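Local coordinates for protein alpha-rhamnosidase (PDB 6I60) that probably hydrolyses terminal non-reducing alpha-L-rhamnose residues from alpha-L-rhamnosides, as glycoside hydrolases of its family do, at residues M491-D496 / R528-D533; E502-M507 / P550-Y555. All coordinates share one frame; numbering follows the deposited sequence.

In the fold
The connection between helix 473-488 and helix 507-512 enters both contacts, a worked example of one loop making two kinds of contact. It supplies the first segment of each. Contact 1 lies deep in the molecule, near the centre of the chain, and joins this loop to helix 524-535; its chemistry combines a lysine-centred polar cluster with a proline on a tyrosine ring. Contact 2, about 11 Å away between centres, pairs two loops farther out. It is still largely buried, but relies on methionine, tryptophan and carboxylate packing, with W506 partly exposed. A weak hydrogen bond from Y530 OH to G505 O connects the two.

Contact 1 of 2, residues M491-D496 / R528-D533; sequences MSIPTD and RKYLND
P494 presses against the ring of Y530, the tightly packed part of this contact. Its CG rides over the centre of the aromatic face, 3.6 Å from the ring centroid and 12° off the normal, a CH-pi contact, while P494 CD reaches Y530 CD1 at 3.6 Å. The tyrosine has its CG anti to the backbone N (chi1 -171°), which carries the ring from the helix toward the loop. In the (alpha/alpha)6 barrel of this glycosidase domain, helix 524-535 here meets the loop that follows helix 473-488, and every touching residue is buried. Beside the proline lies a polar arm. K529 NZ donates to S492 O at 3.0 Å, coming from above the carbonyl plane, 50° out of it, and it also meets the syn lone pair of D533 OD2 at 2.9 Å in a salt bridge one helical turn on. Q220 O is a third acceptor, giving the buried ammonium three oxygen partners; D533 in turn pairs through OD1 with R226. The looser part is where I493 faces the tyrosine, its CG2 staying 4.4 Å from Y530 CD1. That methyl lies instead beside the ion pair, 3.5 Å from K529 NZ and 3.9 Å from D533 OD2, while the other branch of the isoleucine leads away from the helix; I493 also touches Q220.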
# COMPACT_ATOMS: atom_id res chain seq x y z
N MET A 491 -1.86 1.79 6.37
CA MET A 491 -2.02 1.20 7.70
C MET A 491 -2.78 -0.12 7.56
O MET A 491 -3.91 -0.24 8.02
CB MET A 491 -2.75 2.16 8.65
CG MET A 491 -2.01 3.46 8.89
SD MET A 491 -0.44 3.20 9.72
CE MET A 491 -0.96 2.12 11.06
N SER A 492 -2.15 -1.09 6.89
CA SER A 492 -2.75 -2.38 6.54
C SER A 492 -3.88 -2.20 5.52
O SER A 492 -4.27 -3.16 4.85
CB SER A 492 -3.26 -3.11 7.78
OG SER A 492 -4.54 -2.65 8.17
N ILE A 493 -4.40 -0.98 5.40
CA ILE A 493 -5.36 -0.63 4.36
C ILE A 493 -5.02 0.74 3.81
O ILE A 493 -4.52 1.62 4.52
CB ILE A 493 -6.81 -0.62 4.90
CG1 ILE A 493 -6.92 0.28 6.14
CG2 ILE A 493 -7.29 -2.03 5.20
CD1 ILE A 493 -8.34 0.68 6.49
N PRO A 494 -5.26 0.94 2.51
CA PRO A 494 -5.04 2.27 1.91
C PRO A 494 -6.08 3.26 2.42
O PRO A 494 -7.27 3.11 2.14
CB PRO A 494 -5.17 2.01 0.41
CG PRO A 494 -6.01 0.78 0.30
CD PRO A 494 -5.68 -0.06 1.51
N THR A 495 -5.62 4.27 3.15
CA THR A 495 -6.50 5.25 3.76
C THR A 495 -6.48 6.57 2.99
O THR A 495 -5.60 6.83 2.17
CB THR A 495 -6.12 5.49 5.22
OG1 THR A 495 -4.87 6.20 5.29
CG2 THR A 495 -5.99 4.17 5.96
N ASP A 496 -7.49 7.40 3.27
CA ASP A 496 -7.56 8.72 2.64
C ASP A 496 -6.71 9.73 3.38
O ASP A 496 -5.93 10.47 2.76
CB ASP A 496 -9.02 9.18 2.57
CG ASP A 496 -9.71 9.18 3.93
OD1 ASP A 496 -9.33 8.36 4.79
OD2 ASP A 496 -10.63 10.00 4.14
N ARG A 528 -2.86 -7.66 -2.53
CA ARG A 528 -3.50 -8.97 -2.47
C ARG A 528 -4.37 -9.10 -1.22
O ARG A 528 -5.46 -9.67 -1.27
CB ARG A 528 -2.45 -10.08 -2.52
CG ARG A 528 -2.03 -10.47 -3.92
CD ARG A 528 -0.85 -11.42 -3.89
NE ARG A 528 -1.21 -12.77 -4.33
CZ ARG A 528 -1.09 -13.86 -3.58
NH1 ARG A 528 -0.62 -13.77 -2.34
NH2 ARG A 528 -1.45 -15.04 -4.07
N LYS A 529 -3.89 -8.56 -0.09
CA LYS A 529 -4.70 -8.55 1.12
C LYS A 529 -5.88 -7.60 0.98
O LYS A 529 -6.99 -7.91 1.44
CB LYS A 529 -3.83 -8.15 2.32
CG LYS A 529 -4.59 -8.04 3.63
CD LYS A 529 -4.67 -6.60 4.10
CE LYS A 529 -5.29 -6.50 5.48
NZ LYS A 529 -6.22 -5.34 5.58
N TYR A 530 -5.67 -6.44 0.35
CA TYR A 530 -6.76 -5.49 0.18
C TYR A 530 -7.78 -5.98 -0.83
O TYR A 530 -8.99 -5.73 -0.68
CB TYR A 530 -6.22 -4.12 -0.23
CG TYR A 530 -7.26 -3.02 -0.20
CD1 TYR A 530 -7.99 -2.76 0.95
CD2 TYR A 530 -7.52 -2.26 -1.33
CE1 TYR A 530 -8.94 -1.76 0.98
CE2 TYR A 530 -8.47 -1.25 -1.31
CZ TYR A 530 -9.18 -1.01 -0.15
OH TYR A 530 -10.13 -0.01 -0.13
N LEU A 531 -7.32 -6.67 -1.88
CA LEU A 531 -8.25 -7.26 -2.84
C LEU A 531 -9.15 -8.28 -2.17
O LEU A 531 -10.32 -8.43 -2.56
CB LEU A 531 -7.47 -7.89 -4.00
CG LEU A 531 -7.11 -6.96 -5.15
CD1 LEU A 531 -6.38 -7.71 -6.25
CD2 LEU A 531 -8.36 -6.27 -5.69
N ASN A 532 -8.64 -8.99 -1.17
CA ASN A 532 -9.49 -9.88 -0.39
C ASN A 532 -10.51 -9.09 0.42
O ASN A 532 -11.66 -9.53 0.57
CB ASN A 532 -8.64 -10.76 0.52
CG ASN A 532 -7.96 -11.90 -0.21
OD1 ASN A 532 -8.42 -12.33 -1.27
ND2 ASN A 532 -6.87 -12.40 0.35
N ASP A 533 -10.11 -7.94 0.95
CA ASP A 533 -11.03 -7.11 1.73
C ASP A 533 -12.21 -6.66 0.88
O ASP A 533 -13.35 -6.62 1.35
CB ASP A 533 -10.30 -5.91 2.31
CG ASP A 533 -9.30 -6.29 3.39
OD1 ASP A 533 -9.30 -7.47 3.81
OD2 ASP A 533 -8.52 -5.42 3.83

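Contact 2 of 2, residues E502-M507 / P550-Y555; sequences ERMGWM and PYWSIY. With AE3 (2-(2-ethoxyethoxy)ethanol), chain H.
Two loops of the six-hairpin glycosidase domain meet where M504 packs its side chain on the indole of W552. M504 CE lies over the five-membered ring, 3.5 Å from W552 NE1, in a CH-pi contact, while CG approaches the six-membered part of the same indole. The bend at chi2 (-45°) lets both carbons face the ring and leaves M504 SD standing farther off, above the face and 4.7 Å from the centroid of the W552 five-membered ring. M504 SD also makes an oblique Met-aromatic contact with Y551, 4.0 Å from Y551 CD2. E502 comes to the far end of the indole: its CG is 3.6 Å from W552 CH2, and its carboxylate is turned 34° from the ring plane. The same carboxylate takes a bent hydrogen bond of 2.7 Å from W506 NE1 to E502 OE1, with an N-H...O angle of 132°. This ties W506 to E502; W506 CZ2 approaches the edge of the W552 ring, 4.3 Å from W552 CZ3. A triethylene glycol, probably from the crystallisation liquor, sits by W506 and E502, consistent with a pocket here. At the outer end of the other loop, Y555 O lies 3.3 Å from C6 of the bound 2-(2-ethoxyethoxy)ethanol. F167, in the loop between strands 157-160 and 171-184, meets W552 edge-to-face; W506 occupies the N-cap of helix 507-512, and M507 just beyond packs on Y530 and I534 of helix 524-535.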
# COMPACT_ATOMS: atom_id res chain seq x y z
N GLU A 502 -11.27 9.75 10.72
CA GLU A 502 -11.67 9.00 9.54
C GLU A 502 -10.70 7.86 9.29
O GLU A 502 -10.86 6.77 9.86
CB GLU A 502 -11.75 9.92 8.32
CG GLU A 502 -12.54 9.33 7.15
CD GLU A 502 -13.02 10.39 6.18
OE1 GLU A 502 -13.74 10.04 5.23
OE2 GLU A 502 -12.69 11.58 6.38
N ARG A 503 -9.70 8.10 8.45
CA ARG A 503 -8.68 7.10 8.12
C ARG A 503 -9.29 5.83 7.54
O ARG A 503 -8.75 4.73 7.70
CB ARG A 503 -7.81 6.77 9.33
CG ARG A 503 -7.36 7.99 10.12
CD ARG A 503 -6.78 7.60 11.47
NE ARG A 503 -6.78 8.71 12.41
CZ ARG A 503 -5.92 8.84 13.42
NH1 ARG A 503 -4.99 7.92 13.63
NH2 ARG A 503 -6.00 9.89 14.23
N MET A 504 -10.43 5.97 6.86
CA MET A 504 -11.12 4.83 6.28
C MET A 504 -10.47 4.42 4.96
O MET A 504 -9.68 5.15 4.37
CB MET A 504 -12.60 5.16 6.05
CG MET A 504 -13.41 5.25 7.33
SD MET A 504 -13.07 3.90 8.46
CE MET A 504 -14.05 4.38 9.88
N GLY A 505 -10.81 3.21 4.52
CA GLY A 505 -10.27 2.70 3.27
C GLY A 505 -11.12 3.08 2.07
O GLY A 505 -11.73 2.21 1.44
N TRP A 506 -11.17 4.37 1.76
CA TRP A 506 -11.96 4.85 0.63
C TRP A 506 -11.43 4.26 -0.68
O TRP A 506 -10.23 4.34 -0.97
CB TRP A 506 -11.95 6.37 0.58
CG TRP A 506 -12.82 7.01 1.62
CD1 TRP A 506 -12.46 7.37 2.89
CD2 TRP A 506 -14.20 7.35 1.49
NE1 TRP A 506 -13.53 7.92 3.55
CE2 TRP A 506 -14.61 7.92 2.71
CE3 TRP A 506 -15.14 7.23 0.45
CZ2 TRP A 506 -15.91 8.37 2.92
CZ3 TRP A 506 -16.42 7.68 0.67
CH2 TRP A 506 -16.80 8.24 1.89
N MET A 507 -12.34 3.68 -1.46
CA MET A 507 -11.94 2.95 -2.66
C MET A 507 -11.42 3.87 -3.76
O MET A 507 -10.53 3.48 -4.52
CB MET A 507 -13.11 2.12 -3.17
CG MET A 507 -13.42 0.90 -2.33
SD MET A 507 -12.48 -0.54 -2.87
CE MET A 507 -13.55 -1.16 -4.17
N PRO A 550 -15.76 -2.18 5.34
CA PRO A 550 -16.96 -1.33 5.48
C PRO A 550 -17.31 -1.04 6.94
O PRO A 550 -18.40 -1.37 7.42
CB PRO A 550 -18.03 -2.16 4.77
CG PRO A 550 -17.61 -3.57 5.01
CD PRO A 550 -16.10 -3.58 5.04
N TYR A 551 -16.37 -0.42 7.66
CA TYR A 551 -16.71 0.11 8.98
C TYR A 551 -17.80 1.16 8.87
O TYR A 551 -18.69 1.25 9.73
CB TYR A 551 -15.46 0.68 9.65
CG TYR A 551 -14.30 -0.28 9.71
CD1 TYR A 551 -14.36 -1.42 10.50
CD2 TYR A 551 -13.15 -0.06 8.97
CE1 TYR A 551 -13.30 -2.31 10.56
CE2 TYR A 551 -12.08 -0.94 9.02
CZ TYR A 551 -12.16 -2.06 9.81
OH TYR A 551 -11.11 -2.94 9.86
N TRP A 552 -17.76 1.97 7.81
CA TRP A 552 -18.87 2.81 7.39
C TRP A 552 -19.54 2.14 6.21
O TRP A 552 -18.92 1.95 5.16
CB TRP A 552 -18.38 4.21 7.01
CG TRP A 552 -17.83 5.02 8.14
CD1 TRP A 552 -17.86 4.72 9.47
CD2 TRP A 552 -17.15 6.28 8.03
NE1 TRP A 552 -17.25 5.72 10.20
CE2 TRP A 552 -16.80 6.68 9.34
CE3 TRP A 552 -16.80 7.11 6.96
CZ2 TRP A 552 -16.12 7.87 9.60
CZ3 TRP A 552 -16.13 8.29 7.22
CH2 TRP A 552 -15.80 8.66 8.53
N SER A 553 -20.81 1.78 6.37
CA SER A 553 -21.54 1.09 5.31
C SER A 553 -22.06 2.12 4.31
O SER A 553 -23.02 2.85 4.61
CB SER A 553 -22.68 0.26 5.89
OG SER A 553 -22.25 -1.06 6.17
N ILE A 554 -21.44 2.19 3.14
CA ILE A 554 -21.89 3.07 2.06
C ILE A 554 -22.10 2.19 0.84
O ILE A 554 -21.19 1.94 0.05
CB ILE A 554 -20.90 4.20 1.78
CG1 ILE A 554 -20.91 5.21 2.94
CG2 ILE A 554 -21.26 4.94 0.50
CD1 ILE A 554 -19.71 5.12 3.84
N TYR A 555 -23.33 1.69 0.69
CA TYR A 555 -23.72 0.86 -0.44
C TYR A 555 -24.90 1.50 -1.17
O TYR A 555 -25.82 2.01 -0.52
CB TYR A 555 -24.13 -0.54 0.02
CG TYR A 555 -23.01 -1.43 0.52
CD1 TYR A 555 -22.67 -1.46 1.87
CD2 TYR A 555 -22.30 -2.24 -0.36
CE1 TYR A 555 -21.65 -2.28 2.33
CE2 TYR A 555 -21.28 -3.06 0.09
CZ TYR A 555 -20.96 -3.08 1.44
OH TYR A 555 -19.95 -3.89 1.89
C2 AE3 H . -24.86 -3.90 3.94
O2 AE3 H . -25.83 -3.31 3.09
C3 AE3 H . -26.85 -2.64 3.79
C4 AE3 H . -28.00 -2.38 2.84
O3 AE3 H . -27.49 -1.78 1.67
C5 AE3 H . -28.51 -1.35 0.78
C6 AE3 H . -27.89 -0.49 -0.31
O4 AE3 H . -28.93 0.17 -1.03